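PDB 5GPO: sensor protein CzcS from Pseudomonas aeruginosa, which is the sensor kinase of a zinc-responsive two-component system, represented here by its sensor domain, and probably passes the metal signal on by histidine autophosphorylation. Local coordinates for residues E18-R21 against H22-E25. Residues are numbered along the deposited sequence; the frame is centred on the assembly and turned at random.
Sequences EQIR and HSLE
At the edge of the Arg-21 guanidinium, in its plane, lies Glu-25 OE1, while OE2 approaches obliquely; the guanidinium and carboxylate planes stand 73° apart. The salt bridge is therefore not a flat two-pronged pairing: one nitrogen, Arg-21 NH2, serves both oxygens, at 3.2 Å from Glu-25 OE2 and, through a weak hydrogen bond, 3.4 Å from Glu-25 OE1. With CG anti to the backbone N (chi1 179°), Arg-21 CG lies 3.5 Å from Glu-25 OE1, and the bend at chi3 (-60°) turns the chain beyond it, carrying NE and the guanidinium. On the N-terminal side, Arg-21 NE lies 3.5 Å from Glu-18 OE2, which completes a three-residue charge network. Arg-21 NH1 also bonds to Ser-111 O and Glu-25 OE2 to Arg-113 N, both of the second subunit. In one of the two Ser-23 conformers OG donates to Ile-20 O (2.6 Å), a carbonyl that also accepts from Leu-24 N. Ile-20 and Leu-24 pack on Leu-41 of helix 34-47. The backbone bond from Glu-25 N to Arg-21 O, 2.9 Å, spans the same i to i+4 spacing as the salt bridge, characteristic of alpha-helical ion pairs, here at the subunit interface near the C-terminal end of helix 7-25.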
loop_
_atom_site.group_PDB
_atom_site.type_symbol
_atom_site.label_atom_id
_atom_site.label_comp_id
_atom_site.label_asym_id
_atom_site.label_seq_id
_atom_site.Cartn_x
_atom_site.Cartn_y
_atom_site.Cartn_z
ATOM N N GLU B 18 10.986 0.450 -9.423
ATOM C CA GLU B 18 11.060 1.326 -10.586
ATOM C C GLU B 18 9.863 2.256 -10.650
ATOM O O GLU B 18 9.980 3.393 -11.131
ATOM C CB GLU B 18 11.197 0.486 -11.861
ATOM C CG GLU B 18 12.560 -0.216 -11.929
ATOM C CD GLU B 18 13.751 0.740 -11.686
ATOM O OE1 GLU B 18 14.715 0.363 -10.972
ATOM O OE2 GLU B 18 13.719 1.879 -12.204
ATOM N N GLN B 19 8.715 1.803 -10.139
ATOM C CA GLN B 19 7.566 2.688 -10.005
ATOM C C GLN B 19 7.862 3.813 -9.017
ATOM O O GLN B 19 7.493 4.968 -9.251
ATOM C CB GLN B 19 6.338 1.870 -9.575
ATOM C CG GLN B 19 5.712 1.047 -10.725
ATOM C CD GLN B 19 4.935 -0.190 -10.264
ATOM O OE1 GLN B 19 5.001 -0.599 -9.098
ATOM N NE2 GLN B 19 4.184 -0.780 -11.184
ATOM N N ILE B 20 8.527 3.489 -7.901
ATOM C CA ILE B 20 8.938 4.518 -6.948
ATOM C C ILE B 20 9.913 5.494 -7.594
ATOM O O ILE B 20 9.827 6.708 -7.377
ATOM C CB ILE B 20 9.540 3.875 -5.686
ATOM C CG1 ILE B 20 8.456 3.103 -4.940
ATOM C CG2 ILE B 20 10.118 4.953 -4.785
ATOM C CD1 ILE B 20 8.987 2.175 -3.879
ATOM N N ARG B 21 10.874 4.985 -8.373
ATOM C CA ARG B 21 11.798 5.878 -9.076
ATOM C C ARG B 21 11.054 6.794 -10.043
ATOM O O ARG B 21 11.404 7.972 -10.188
ATOM C CB ARG B 21 12.870 5.069 -9.817
ATOM C CG ARG B 21 13.871 5.932 -10.595
ATOM C CD ARG B 21 14.908 5.096 -11.371
ATOM N NE ARG B 21 15.725 4.239 -10.513
ATOM C CZ ARG B 21 16.834 4.631 -9.874
ATOM N NH1 ARG B 21 17.498 3.771 -9.124
ATOM N NH2 ARG B 21 17.273 5.886 -9.953
ATOM N N HIS B 22 10.020 6.277 -10.718
ATOM C CA HIS B 22 9.255 7.138 -11.610
ATOM C C HIS B 22 8.644 8.292 -10.836
ATOM O O HIS B 22 8.723 9.447 -11.264
ATOM C CB HIS B 22 8.156 6.354 -12.328
ATOM C CG HIS B 22 7.298 7.205 -13.210
ATOM N ND1 HIS B 22 7.707 7.653 -14.451
ATOM C CD2 HIS B 22 6.047 7.691 -13.030
ATOM C CE1 HIS B 22 6.746 8.384 -14.989
ATOM N NE2 HIS B 22 5.727 8.421 -14.150
ATOM N N SER B 23 8.099 8.000 -9.647
ATOM C CA SER B 23 7.453 9.045 -8.862
ATOM C C SER B 23 8.440 10.106 -8.390
ATOM O O SER B 23 8.054 11.266 -8.212
ATOM C CB SER B 23 6.703 8.428 -7.678
ATOM O OG SER B 23 7.572 7.753 -6.788
ATOM N N LEU B 24 9.716 9.746 -8.204
ATOM C CA LEU B 24 10.702 10.710 -7.725
ATOM C C LEU B 24 11.355 11.482 -8.859
ATOM O O LEU B 24 11.596 12.689 -8.736
ATOM C CB LEU B 24 11.797 9.999 -6.922
ATOM C CG LEU B 24 11.633 9.750 -5.420
ATOM C CD1 LEU B 24 12.839 9.009 -4.882
ATOM C CD2 LEU B 24 11.440 11.058 -4.658
ATOM N N GLU B 25 11.660 10.806 -9.965
ATOM C CA GLU B 25 12.509 11.382 -10.990
ATOM C C GLU B 25 11.771 11.771 -12.267
ATOM O O GLU B 25 12.301 12.564 -13.049
ATOM C CB GLU B 25 13.653 10.405 -11.296
ATOM C CG GLU B 25 14.446 10.057 -10.035
ATOM C CD GLU B 25 15.642 9.142 -10.268
ATOM O OE1 GLU B 25 15.853 8.677 -11.400
ATOM O OE2 GLU B 25 16.372 8.882 -9.293
#